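Local coordinates for protein Poly(Beta-D-mannuronate) lyase (Pseudopedobacter saltans, PDB 7O79) that probably cleaves alginate as a poly(beta-D-mannuronate) lyase of polysaccharide lyase family 6, built on a parallel beta-helix, at residues 189-194 / 213-218; 144-149 / 175-180; 237-242 / 261-266. One frame throughout, in Å; residues are numbered along the deposited sequence.

Interaction 1: residues 189-194 / 213-218; sequences DGAFFT and LKSNRN
Asn218 reaches across to residues 189-194 with its side-chain amide, and OD1 takes the backbone N-H of Phe193 at 2.8 Å. That donor lies in the carbonyl plane on a lone pair, with an N-H...O angle of 153°. The other end of the same amide is held as well: ND2 donates to Ser215 OG at 2.9 Å, close to the amide plane, which fixes the flip of the group. The methyl of Ala191 rests against both oxygens, CB 3.4 Å from Ser215 OG and from Asn218 OD1. Beside it Asn216 O accepts the N-H of Ala191 at 3.0 Å and, weakly, that of Phe192. Gly190 passes so close that a CB would collide with Asn216 O. The outer side is looser and carbon-mediated. Arg217 CB lies over one face of the Phe192 ring, 3.9 Å from its centroid, in a CH-pi contact. CG also meets the ring, and the bend at chi2 (-96°) leads the guanidinium on past it, its plane 18° from the ring's, to a cation-pi contact with Phe239. Phe192 and Arg217 are both partly exposed. Stacked turns linked by buried asparagine amides recall the asparagine ladders of pectate-lyase-like beta-helices.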
ATOM      1  N   ASP A 189      18.130  -6.356   1.382  1.00 25.82           N
ATOM      2  CA  ASP A 189      17.288  -5.755   2.405  1.00 28.07           C
ATOM      3  C   ASP A 189      15.991  -5.218   1.802  1.00 23.55           C
ATOM      4  O   ASP A 189      15.759  -5.281   0.594  1.00 24.61           O
ATOM      5  CB  ASP A 189      18.066  -4.646   3.118  1.00 25.71           C
ATOM      6  CG  ASP A 189      17.664  -4.466   4.574  1.00 29.80           C
ATOM      7  OD1 ASP A 189      16.741  -5.150   5.053  1.00 27.69           O
ATOM      8  OD2 ASP A 189      18.265  -3.587   5.236  1.00 32.41           O
ATOM      9  N   GLY A 190      15.153  -4.667   2.675  1.00 25.55           N
ATOM     10  CA  GLY A 190      13.879  -4.087   2.295  1.00 20.98           C
ATOM     11  C   GLY A 190      13.078  -3.772   3.539  1.00 25.39           C
ATOM     12  O   GLY A 190      13.565  -3.915   4.671  1.00 24.85           O
ATOM     13  N   ALA A 191      11.832  -3.311   3.310  1.00 21.79           N
ATOM     14  CA  ALA A 191      10.875  -3.111   4.398  1.00 21.55           C
ATOM     15  C   ALA A 191      10.187  -4.409   4.818  1.00 21.65           C
ATOM     16  O   ALA A 191       9.772  -4.545   5.975  1.00 21.75           O
ATOM     17  CB  ALA A 191       9.798  -2.098   3.991  1.00 17.99           C
ATOM     18  N   PHE A 192      10.053  -5.359   3.899  1.00 20.16           N
ATOM     19  CA  PHE A 192       9.364  -6.620   4.176  1.00 22.31           C
ATOM     20  C   PHE A 192       7.983  -6.378   4.783  1.00 20.69           C
ATOM     21  O   PHE A 192       7.573  -7.034   5.748  1.00 21.72           O
ATOM     22  CB  PHE A 192      10.207  -7.533   5.070  1.00 22.89           C
ATOM     23  CG  PHE A 192      11.587  -7.834   4.523  1.00 24.27           C
ATOM     24  CD1 PHE A 192      11.793  -8.940   3.707  1.00 23.70           C
ATOM     25  CD2 PHE A 192      12.685  -7.062   4.886  1.00 26.70           C
ATOM     26  CE1 PHE A 192      13.050  -9.243   3.219  1.00 24.49           C
ATOM     27  CE2 PHE A 192      13.964  -7.372   4.413  1.00 25.91           C
ATOM     28  CZ  PHE A 192      14.145  -8.452   3.577  1.00 23.50           C
ATOM     29  N   PHE A 193       7.259  -5.418   4.218  1.00 18.85           N
ATOM     30  CA  PHE A 193       5.918  -5.074   4.683  1.00 20.26           C
ATOM     31  C   PHE A 193       4.897  -5.942   3.959  1.00 19.79           C
ATOM     32  O   PHE A 193       5.005  -6.167   2.752  1.00 18.63           O
ATOM     33  CB  PHE A 193       5.632  -3.591   4.430  1.00 21.90           C
ATOM     34  CG  PHE A 193       4.491  -3.020   5.235  1.00 19.20           C
ATOM     35  CD1 PHE A 193       3.164  -3.244   4.866  1.00 21.93           C
ATOM     36  CD2 PHE A 193       4.747  -2.228   6.348  1.00 22.21           C
ATOM     37  CE1 PHE A 193       2.111  -2.694   5.609  1.00 21.39           C
ATOM     38  CE2 PHE A 193       3.708  -1.699   7.103  1.00 20.05           C
ATOM     39  CZ  PHE A 193       2.391  -1.922   6.736  1.00 18.35           C
ATOM     40  N   THR A 194       3.914  -6.436   4.693  1.00 19.82           N
ATOM     41  CA  THR A 194       2.901  -7.312   4.117  1.00 19.25           C
ATOM     42  C   THR A 194       1.550  -6.616   4.171  1.00 18.95           C
ATOM     43  O   THR A 194       1.081  -6.244   5.257  1.00 20.18           O
ATOM     44  CB  THR A 194       2.847  -8.650   4.851  1.00 21.32           C
ATOM     45  OG1 THR A 194       4.042  -9.385   4.575  1.00 22.07           O
ATOM     46  CG2 THR A 194       1.620  -9.467   4.396  1.00 19.44           C
ATOM     47  N   LEU A 213       4.306   1.535  -2.801  1.00 20.36           N
ATOM     48  CA  LEU A 213       5.536   0.897  -2.351  1.00 19.95           C
ATOM     49  C   LEU A 213       6.728   1.776  -2.720  1.00 19.49           C
ATOM     50  O   LEU A 213       6.933   2.095  -3.892  1.00 21.16           O
ATOM     51  CB  LEU A 213       5.686  -0.497  -2.957  1.00 17.98           C
ATOM     52  CG  LEU A 213       4.459  -1.414  -2.833  1.00 20.05           C
ATOM     53  CD1 LEU A 213       4.760  -2.800  -3.396  1.00 20.04           C
ATOM     54  CD2 LEU A 213       4.045  -1.510  -1.367  1.00 18.65           C
ATOM     55  N   LYS A 214       7.517   2.148  -1.720  1.00 20.68           N
ATOM     56  CA  LYS A 214       8.736   2.933  -1.886  1.00 20.69           C
ATOM     57  C   LYS A 214       9.878   2.281  -1.121  1.00 23.51           C
ATOM     58  O   LYS A 214      10.583   2.923  -0.340  1.00 24.24           O
ATOM     59  CB  LYS A 214       8.512   4.363  -1.408  1.00 23.98           C
ATOM     60  CG  LYS A 214       7.595   5.184  -2.320  1.00 20.95           C
ATOM     61  CD  LYS A 214       7.457   6.618  -1.800  1.00 25.82           C
ATOM     62  CE  LYS A 214       6.851   7.535  -2.873  1.00 26.48           C
ATOM     63  NZ  LYS A 214       6.418   8.856  -2.318  1.00 32.77           N
ATOM     64  N   SER A 215      10.041   0.973  -1.315  1.00 20.90           N
ATOM     65  CA  SER A 215      11.004   0.142  -0.588  1.00 21.57           C
ATOM     66  C   SER A 215      10.982  -1.234  -1.248  1.00 22.04           C
ATOM     67  O   SER A 215      10.174  -1.485  -2.151  1.00 20.28           O
ATOM     68  CB  SER A 215      10.671   0.026   0.904  1.00 19.44           C
ATOM     69  OG  SER A 215       9.316  -0.376   1.085  1.00 24.69           O
ATOM     70  N   ASN A 216      11.834  -2.146  -0.750  1.00 19.39           N
ATOM     71  CA  ASN A 216      11.974  -3.493  -1.310  1.00 22.43           C
ATOM     72  C   ASN A 216      11.262  -4.565  -0.492  1.00 21.23           C
ATOM     73  O   ASN A 216      10.963  -4.399   0.692  1.00 20.70           O
ATOM     74  CB  ASN A 216      13.450  -3.925  -1.434  1.00 22.62           C
ATOM     75  CG  ASN A 216      14.275  -2.996  -2.285  1.00 21.45           C
ATOM     76  OD1 ASN A 216      13.752  -2.091  -2.932  1.00 22.58           O
ATOM     77  ND2 ASN A 216      15.575  -3.247  -2.332  1.00 21.78           N
ATOM     78  N   ARG A 217      11.017  -5.698  -1.171  1.00 23.59           N
ATOM     79  CA  ARG A 217      10.630  -6.985  -0.569  1.00 23.29           C
ATOM     80  C   ARG A 217       9.306  -6.934   0.173  1.00 20.71           C
ATOM     81  O   ARG A 217       9.108  -7.628   1.168  1.00 23.12           O
ATOM     82  CB  ARG A 217      11.726  -7.549   0.330  1.00 23.48           C
ATOM     83  CG  ARG A 217      13.087  -7.421  -0.250  1.00 27.39           C
ATOM     84  CD  ARG A 217      13.449  -8.718  -0.927  1.00 27.79           C
ATOM     85  NE  ARG A 217      14.707  -8.618  -1.657  1.00 34.39           N
ATOM     86  CZ  ARG A 217      15.123  -9.501  -2.560  1.00 36.77           C
ATOM     87  NH1 ARG A 217      14.374 -10.557  -2.863  1.00 34.90           N
ATOM     88  NH2 ARG A 217      16.291  -9.322  -3.168  1.00 38.96           N
ATOM     89  N   ASN A 218       8.382  -6.169  -0.355  1.00 19.18           N
ATOM     90  CA  ASN A 218       7.060  -6.080   0.208  1.00 20.90           C
ATOM     91  C   ASN A 218       6.123  -7.073  -0.460  1.00 19.48           C
ATOM     92  O   ASN A 218       6.359  -7.480  -1.553  1.00 20.49           O
ATOM     93  CB  ASN A 218       6.545  -4.666   0.070  1.00 18.68           C
ATOM     94  CG  ASN A 218       7.413  -3.671   0.809  1.00 17.93           C
ATOM     95  OD1 ASN A 218       7.530  -3.724   1.983  1.00 19.21           O
ATOM     96  ND2 ASN A 218       8.040  -2.829   0.098  1.00 18.23           N
TER

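Interaction 2: residues 144-149 / 175-180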
ATOM      1  N   VAL A 144      -2.216   4.560   6.247  1.00 23.90           N
ATOM      2  CA  VAL A 144      -1.249   3.671   6.881  1.00 22.87           C
ATOM      3  C   VAL A 144       0.116   4.016   6.322  1.00 20.10           C
ATOM      4  O   VAL A 144       0.293   4.054   5.099  1.00 21.22           O
ATOM      5  CB  VAL A 144      -1.563   2.179   6.627  1.00 21.76           C
ATOM      6  CG1 VAL A 144      -0.470   1.309   7.238  1.00 24.02           C
ATOM      7  CG2 VAL A 144      -2.902   1.796   7.203  1.00 19.63           C
ATOM      8  N   GLY A 145       1.083   4.252   7.205  1.00 20.43           N
ATOM      9  CA  GLY A 145       2.453   4.474   6.796  1.00 22.99           C
ATOM     10  C   GLY A 145       3.446   3.520   7.433  1.00 24.21           C
ATOM     11  O   GLY A 145       3.260   3.059   8.558  1.00 24.11           O
ATOM     12  N   ASN A 146       4.530   3.253   6.710  1.00 23.13           N
ATOM     13  CA  ASN A 146       5.680   2.555   7.262  1.00 22.39           C
ATOM     14  C   ASN A 146       6.885   3.470   7.167  1.00 23.87           C
ATOM     15  O   ASN A 146       7.168   4.034   6.106  1.00 21.20           O
ATOM     16  CB  ASN A 146       5.948   1.213   6.552  1.00 21.79           C
ATOM     17  CG  ASN A 146       6.981   0.364   7.280  1.00 21.57           C
ATOM     18  OD1 ASN A 146       6.696  -0.210   8.334  1.00 18.57           O
ATOM     19  ND2 ASN A 146       8.177   0.241   6.697  1.00 20.64           N
ATOM     20  N   ASP A 147       7.603   3.583   8.273  1.00 23.63           N
ATOM     21  CA  ASP A 147       8.661   4.553   8.458  1.00 24.96           C
ATOM     22  C   ASP A 147       9.935   4.070   7.746  1.00 27.20           C
ATOM     23  O   ASP A 147      10.086   2.892   7.403  1.00 23.89           O
ATOM     24  CB  ASP A 147       8.853   4.739   9.970  1.00 29.52           C
ATOM     25  CG  ASP A 147       9.496   6.043  10.333  1.00 41.86           C
ATOM     26  OD1 ASP A 147       8.706   7.000  10.532  1.00 39.33           O
ATOM     27  OD2 ASP A 147      10.752   6.112  10.452  1.00 45.26           O
ATOM     28  N   GLN A 148      10.858   5.001   7.512  1.00 25.12           N
ATOM     29  CA  GLN A 148      12.021   4.713   6.678  1.00 25.30           C
ATOM     30  C   GLN A 148      13.062   3.835   7.360  1.00 28.46           C
ATOM     31  O   GLN A 148      13.759   3.075   6.677  1.00 26.14           O
ATOM     32  CB  GLN A 148      12.644   6.035   6.201  1.00 29.21           C
ATOM     33  CG  GLN A 148      13.894   5.915   5.315  1.00 28.20           C
ATOM     34  CD  GLN A 148      13.688   5.068   4.072  1.00 28.56           C
ATOM     35  OE1 GLN A 148      12.621   5.074   3.461  1.00 27.38           O
ATOM     36  NE2 GLN A 148      14.733   4.342   3.681  1.00 28.13           N
ATOM     37  N   ASP A 149      13.216   3.926   8.679  1.00 26.34           N
ATOM     38  CA  ASP A 149      14.282   3.216   9.368  1.00 26.94           C
ATOM     39  C   ASP A 149      13.715   2.328  10.464  1.00 24.87           C
ATOM     40  O   ASP A 149      12.702   2.663  11.085  1.00 25.47           O
ATOM     41  CB  ASP A 149      15.295   4.186   9.962  1.00 30.51           C
ATOM     42  CG  ASP A 149      16.016   4.991   8.893  1.00 32.31           C
ATOM     43  OD1 ASP A 149      16.993   4.492   8.303  1.00 37.77           O
ATOM     44  OD2 ASP A 149      15.595   6.124   8.631  1.00 37.17           O
ATOM     45  N   PHE A 175      -1.859   3.270   1.746  1.00 18.38           N
ATOM     46  CA  PHE A 175      -0.619   2.713   2.282  1.00 19.07           C
ATOM     47  C   PHE A 175       0.558   3.402   1.602  1.00 19.64           C
ATOM     48  O   PHE A 175       0.588   3.487   0.371  1.00 21.04           O
ATOM     49  CB  PHE A 175      -0.516   1.201   2.010  1.00 19.74           C
ATOM     50  CG  PHE A 175      -1.392   0.329   2.884  1.00 17.44           C
ATOM     51  CD1 PHE A 175      -2.717   0.081   2.546  1.00 21.24           C
ATOM     52  CD2 PHE A 175      -0.858  -0.310   4.000  1.00 22.25           C
ATOM     53  CE1 PHE A 175      -3.521  -0.757   3.342  1.00 21.39           C
ATOM     54  CE2 PHE A 175      -1.644  -1.165   4.798  1.00 19.46           C
ATOM     55  CZ  PHE A 175      -2.973  -1.389   4.458  1.00 17.76           C
ATOM     56  N   ARG A 176       1.534   3.870   2.383  1.00 22.86           N
ATOM     57  CA  ARG A 176       2.811   4.330   1.843  1.00 21.52           C
ATOM     58  C   ARG A 176       3.936   3.637   2.614  1.00 21.65           C
ATOM     59  O   ARG A 176       4.075   3.841   3.822  1.00 24.51           O
ATOM     60  CB  ARG A 176       2.937   5.860   1.914  1.00 21.48           C
ATOM     61  CG  ARG A 176       4.267   6.387   1.360  1.00 20.27           C
ATOM     62  CD  ARG A 176       4.395   7.933   1.384  1.00 24.16           C
ATOM     63  NE  ARG A 176       4.469   8.470   2.740  1.00 27.25           N
ATOM     64  CZ  ARG A 176       4.142   9.715   3.072  1.00 30.34           C
ATOM     65  NH1 ARG A 176       3.753  10.578   2.138  1.00 27.06           N
ATOM     66  NH2 ARG A 176       4.242  10.108   4.335  1.00 29.34           N
ATOM     67  N   ILE A 177       4.726   2.809   1.920  1.00 20.23           N
ATOM     68  CA  ILE A 177       5.711   1.928   2.554  1.00 21.03           C
ATOM     69  C   ILE A 177       7.116   2.426   2.241  1.00 22.30           C
ATOM     70  O   ILE A 177       7.697   2.096   1.199  1.00 21.24           O
ATOM     71  CB  ILE A 177       5.552   0.461   2.129  1.00 19.82           C
ATOM     72  CG1 ILE A 177       4.075   0.052   2.121  1.00 21.35           C
ATOM     73  CG2 ILE A 177       6.438  -0.441   3.015  1.00 19.49           C
ATOM     74  CD1 ILE A 177       3.420   0.176   3.493  1.00 19.05           C
ATOM     75  N   TRP A 178       7.700   3.155   3.186  1.00 20.28           N
ATOM     76  CA  TRP A 178       9.109   3.499   3.110  1.00 20.97           C
ATOM     77  C   TRP A 178       9.947   2.365   3.688  1.00 21.99           C
ATOM     78  O   TRP A 178       9.427   1.422   4.301  1.00 20.53           O
ATOM     79  CB  TRP A 178       9.397   4.779   3.890  1.00 22.03           C
ATOM     80  CG  TRP A 178       8.837   6.048   3.293  1.00 25.74           C
ATOM     81  CD1 TRP A 178       8.665   6.347   1.966  1.00 27.13           C
ATOM     82  CD2 TRP A 178       8.406   7.197   4.024  1.00 26.36           C
ATOM     83  NE1 TRP A 178       8.135   7.621   1.827  1.00 27.42           N
ATOM     84  CE2 TRP A 178       7.974   8.164   3.078  1.00 30.20           C
ATOM     85  CE3 TRP A 178       8.352   7.511   5.393  1.00 25.96           C
ATOM     86  CZ2 TRP A 178       7.485   9.420   3.461  1.00 29.33           C
ATOM     87  CZ3 TRP A 178       7.862   8.765   5.773  1.00 29.37           C
ATOM     88  CH2 TRP A 178       7.435   9.703   4.805  1.00 29.32           C
ATOM     89  N   GLY A 179      11.262   2.487   3.517  1.00 20.83           N
ATOM     90  CA  GLY A 179      12.223   1.536   4.010  1.00 21.59           C
ATOM     91  C   GLY A 179      13.334   1.345   3.011  1.00 20.34           C
ATOM     92  O   GLY A 179      13.427   2.061   2.017  1.00 23.45           O
ATOM     93  N   TYR A 180      14.215   0.390   3.303  1.00 23.11           N
ATOM     94  CA  TYR A 180      15.329   0.111   2.406  1.00 20.72           C
ATOM     95  C   TYR A 180      14.808  -0.213   1.016  1.00 23.75           C
ATOM     96  O   TYR A 180      13.935  -1.068   0.856  1.00 20.46           O
ATOM     97  CB  TYR A 180      16.167  -1.050   2.940  1.00 22.29           C
ATOM     98  CG  TYR A 180      17.322  -1.441   2.055  1.00 23.13           C
ATOM     99  CD1 TYR A 180      17.132  -2.266   0.946  1.00 26.29           C
ATOM    100  CD2 TYR A 180      18.607  -0.991   2.320  1.00 28.99           C
ATOM    101  CE1 TYR A 180      18.185  -2.636   0.127  1.00 25.69           C
ATOM    102  CE2 TYR A 180      19.673  -1.357   1.505  1.00 29.99           C
ATOM    103  CZ  TYR A 180      19.453  -2.168   0.411  1.00 31.60           C
ATOM    104  OH  TYR A 180      20.508  -2.530  -0.395  1.00 28.52           O
TER
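Strands 144-146 and 175-177 run parallel, their axes 4.8 Å apart and 2° from alignment, with backbone bonds from Arg176 N to Val144 O, Asn146 N to Arg176 O and Trp178 N to Asn146 O. On the face carrying Val144, Asn146, Phe175 and Ile177, the valine lies beside the phenylalanine: CB stands over one ring face, 4.1 Å from the centroid, and CG1 meets Phe175 CD2 at 3.6 Å. Asn146 has CG trans to its own backbone N (chi1 -170°), which places the amide next to Ile177 CG2 and aims ND2 at Trp178 O, 2.9 Å away with an N-H...O angle of 158°. The acceptor lies in the amide plane, and OD1 is taken by Ser151 and Asn154, so both ends of this buried group are satisfied. A leucine here would probably leave Trp178 O and the Ser151 and Asn154 donors without their mate. Within 175-180 the rim of the Trp178 indole overlaps the Arg176 guanidinium, NE 3.1 Å above the ring plane. Gln148 lies against Trp178 CB rather than the ring face, and its NE2 bonds weakly to Gly179 O at 3.1 Å. Parallel strands giving way to a turn where an inward asparagine bridges rungs are characteristic of the parallel beta-helix, right-handed in the pectate-lyase-like families.

Interaction 3: residues 237-242 / 261-266; sequences GNFNTI and AGQGHH
Asn240 and His265 lie side by side and point the same way, amide and imidazole planes only 5° apart, the ring's ND1 3.6 Å from Asn240 CB. His265 CG lies beside the backbone N and anti to the carbonyl carbon (chi1 -58°), which turns the ring toward Asn240, whose N-H reaches ND1 at 3.0 Å in the ring plane. Asn240 OD1 accepts from Asn218 N. At the other end of the imidazole NE2 donates to Ala261 O at 2.7 Å. Gln263 O lies over one face of the ring, 3.9 Å above its centre, and over one face of Phe239, offset toward the rim; it accepts the Phe239 N-H at 2.9 Å. Phe239 and the Gln263 side chain run alongside each other. Between Asn238 and Gln263 the amides are turned by 71°, and Asn238 OD1 receives Gln263 N-H at 3.0 Å in the carbonyl plane, on a lone pair, while ND2 donates to Glu185 O. Beyond this turn, Ile242 N binds His266 O at 2.9 Å as the parallel ladder begins. Water 2 connects Gly264 O with Asn240 O, weakly on the latter side. With ND1 accepting and NE2 donating, His265 is probably neutral, and the two bonds fix its rotation, the one at ND1 joining the turns and the one at NE2 tying the ring to its own.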
ATOM      1  N   GLY A 237      11.863   1.332  -5.290  1.00 23.43           N
ATOM      2  CA  GLY A 237      12.303   0.054  -4.764  1.00 20.31           C
ATOM      3  C   GLY A 237      12.201  -1.081  -5.759  1.00 19.47           C
ATOM      4  O   GLY A 237      11.817  -0.922  -6.926  1.00 21.21           O
ATOM      5  N   ASN A 238      12.566  -2.264  -5.266  1.00 18.03           N
ATOM      6  CA  ASN A 238      12.838  -3.428  -6.091  1.00 20.56           C
ATOM      7  C   ASN A 238      12.367  -4.696  -5.382  1.00 22.48           C
ATOM      8  O   ASN A 238      12.180  -4.719  -4.169  1.00 20.17           O
ATOM      9  CB  ASN A 238      14.337  -3.532  -6.454  1.00 23.68           C
ATOM     10  CG  ASN A 238      14.879  -2.258  -7.109  1.00 26.32           C
ATOM     11  OD1 ASN A 238      14.545  -1.961  -8.258  1.00 23.75           O
ATOM     12  ND2 ASN A 238      15.697  -1.498  -6.384  1.00 24.41           N
ATOM     13  N   PHE A 239      12.181  -5.758  -6.169  1.00 23.84           N
ATOM     14  CA  PHE A 239      11.791  -7.081  -5.649  1.00 24.27           C
ATOM     15  C   PHE A 239      10.518  -7.014  -4.797  1.00 22.14           C
ATOM     16  O   PHE A 239      10.455  -7.521  -3.673  1.00 21.82           O
ATOM     17  CB  PHE A 239      12.944  -7.727  -4.872  1.00 22.05           C
ATOM     18  CG  PHE A 239      14.287  -7.521  -5.516  1.00 24.60           C
ATOM     19  CD1 PHE A 239      14.655  -8.266  -6.624  1.00 27.27           C
ATOM     20  CD2 PHE A 239      15.192  -6.611  -5.000  1.00 23.99           C
ATOM     21  CE1 PHE A 239      15.889  -8.076  -7.224  1.00 29.55           C
ATOM     22  CE2 PHE A 239      16.420  -6.423  -5.593  1.00 27.69           C
ATOM     23  CZ  PHE A 239      16.770  -7.158  -6.701  1.00 25.41           C
ATOM     24  N   ASN A 240       9.479  -6.388  -5.341  1.00 20.06           N
ATOM     25  CA  ASN A 240       8.192  -6.394  -4.668  1.00 20.66           C
ATOM     26  C   ASN A 240       7.289  -7.461  -5.268  1.00 18.75           C
ATOM     27  O   ASN A 240       7.466  -7.872  -6.413  1.00 20.32           O
ATOM     28  CB  ASN A 240       7.532  -5.020  -4.733  1.00 16.75           C
ATOM     29  CG  ASN A 240       8.197  -4.036  -3.786  1.00 20.03           C
ATOM     30  OD1 ASN A 240       8.395  -4.344  -2.599  1.00 21.35           O
ATOM     31  ND2 ASN A 240       8.589  -2.877  -4.304  1.00 17.51           N
ATOM     32  N   THR A 241       6.339  -7.930  -4.463  1.00 21.84           N
ATOM     33  CA  THR A 241       5.435  -9.005  -4.859  1.00 22.38           C
ATOM     34  C   THR A 241       4.002  -8.501  -4.806  1.00 20.12           C
ATOM     35  O   THR A 241       3.540  -8.018  -3.766  1.00 20.87           O
ATOM     36  CB  THR A 241       5.609 -10.241  -3.974  1.00 21.91           C
ATOM     37  OG1 THR A 241       6.922 -10.781  -4.156  1.00 25.03           O
ATOM     38  CG2 THR A 241       4.582 -11.307  -4.332  1.00 22.76           C
ATOM     39  N   ILE A 242       3.305  -8.605  -5.934  1.00 21.98           N
ATOM     40  CA  ILE A 242       1.910  -8.192  -6.050  1.00 20.18           C
ATOM     41  C   ILE A 242       1.189  -9.383  -6.666  1.00 21.96           C
ATOM     42  O   ILE A 242       1.317  -9.637  -7.865  1.00 23.87           O
ATOM     43  CB  ILE A 242       1.749  -6.922  -6.897  1.00 19.50           C
ATOM     44  CG1 ILE A 242       2.575  -5.793  -6.269  1.00 18.20           C
ATOM     45  CG2 ILE A 242       0.286  -6.481  -6.941  1.00 17.63           C
ATOM     46  CD1 ILE A 242       2.566  -4.516  -7.059  1.00 17.26           C
ATOM     47  N   ALA A 261       7.563   0.584 -11.066  1.00 18.38           N
ATOM     48  CA  ALA A 261       8.942   0.884 -11.451  1.00 18.23           C
ATOM     49  C   ALA A 261       9.867  -0.091 -10.729  1.00 21.51           C
ATOM     50  O   ALA A 261       9.542  -0.575  -9.640  1.00 20.81           O
ATOM     51  CB  ALA A 261       9.327   2.326 -11.094  1.00 18.46           C
ATOM     52  N   GLY A 262      11.021  -0.390 -11.331  1.00 18.74           N
ATOM     53  CA  GLY A 262      12.049  -1.146 -10.636  1.00 21.87           C
ATOM     54  C   GLY A 262      12.160  -2.588 -11.115  1.00 24.62           C
ATOM     55  O   GLY A 262      11.430  -3.053 -11.994  1.00 19.80           O
ATOM     56  N   GLN A 263      13.107  -3.300 -10.503  1.00 18.75           N
ATOM     57  CA  GLN A 263      13.538  -4.575 -11.046  1.00 26.00           C
ATOM     58  C   GLN A 263      13.148  -5.733 -10.134  1.00 23.25           C
ATOM     59  O   GLN A 263      12.994  -5.573  -8.919  1.00 21.58           O
ATOM     60  CB  GLN A 263      15.051  -4.584 -11.297  1.00 25.31           C
ATOM     61  CG  GLN A 263      15.905  -4.534 -10.040  1.00 25.15           C
ATOM     62  CD  GLN A 263      17.407  -4.520 -10.361  1.00 32.71           C
ATOM     63  OE1 GLN A 263      17.950  -3.500 -10.804  1.00 36.35           O
ATOM     64  NE2 GLN A 263      18.074  -5.651 -10.143  1.00 30.51           N
ATOM     65  N   GLY A 264      12.972  -6.899 -10.755  1.00 20.88           N
ATOM     66  CA  GLY A 264      12.815  -8.137 -10.025  1.00 20.46           C
ATOM     67  C   GLY A 264      11.448  -8.386  -9.444  1.00 21.97           C
ATOM     68  O   GLY A 264      11.315  -9.287  -8.605  1.00 23.04           O
ATOM     69  N   HIS A 265      10.434  -7.620  -9.847  1.00 15.90           N
ATOM     70  CA  HIS A 265       9.094  -7.780  -9.293  1.00 18.53           C
ATOM     71  C   HIS A 265       8.451  -9.079  -9.758  1.00 21.30           C
ATOM     72  O   HIS A 265       8.789  -9.618 -10.817  1.00 22.83           O
ATOM     73  CB  HIS A 265       8.205  -6.599  -9.693  1.00 19.26           C
ATOM     74  CG  HIS A 265       8.745  -5.277  -9.256  1.00 20.54           C
ATOM     75  ND1 HIS A 265       9.185  -5.044  -7.972  1.00 17.76           N
ATOM     76  CD2 HIS A 265       8.984  -4.137  -9.952  1.00 19.66           C
ATOM     77  CE1 HIS A 265       9.616  -3.795  -7.880  1.00 19.34           C
ATOM     78  NE2 HIS A 265       9.509  -3.228  -9.068  1.00 18.01           N
ATOM     79  N   HIS A 266       7.525  -9.580  -8.935  1.00 22.81           N
ATOM     80  CA  HIS A 266       6.690 -10.745  -9.232  1.00 22.18           C
ATOM     81  C   HIS A 266       5.254 -10.264  -9.192  1.00 20.86           C
ATOM     82  O   HIS A 266       4.750  -9.897  -8.125  1.00 24.29           O
ATOM     83  CB  HIS A 266       6.902 -11.875  -8.216  1.00 20.67           C
ATOM     84  CG  HIS A 266       8.210 -12.585  -8.360  1.00 25.68           C
ATOM     85  ND1 HIS A 266       8.580 -13.628  -7.540  1.00 31.43           N
ATOM     86  CD2 HIS A 266       9.239 -12.402  -9.224  1.00 27.93           C
ATOM     87  CE1 HIS A 266       9.780 -14.057  -7.893  1.00 34.72           C
ATOM     88  NE2 HIS A 266      10.198 -13.337  -8.919  1.00 28.04           N
TER
HETATM   89  O   HOH W   1       8.478  -0.708  -6.587  1.00 20.19           O
HETATM   90  O   HOH W   2       9.837 -10.119  -5.998  1.00 32.62           O
HETATM   91  O   HOH W   3       7.827 -14.144  -4.379  1.00 40.01           O

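Along the chain the contacts follow in series: interaction 2, then interaction 1, then interaction 3. Centres of neighbours are close, about 8 Å from interaction 2 to interaction 1 and about 9 Å from interaction 1 to interaction 3, whereas those of interactions 2 and 3 lie about 16 Å apart without touching. Strands 175-177 and 209-214 are neighbouring parallel strands on one face of the beta-helix, where Lys214 N probably bonds to Ile177 O and Asn216 N to Tyr180 O. From interaction 1 to interaction 3 the join is by asparagines, Asn216 OD1 to Asn238 N and Asn218 N to Asn240 OD1. The three thus form a continuous run of contacts between successive turns along the beta-helix.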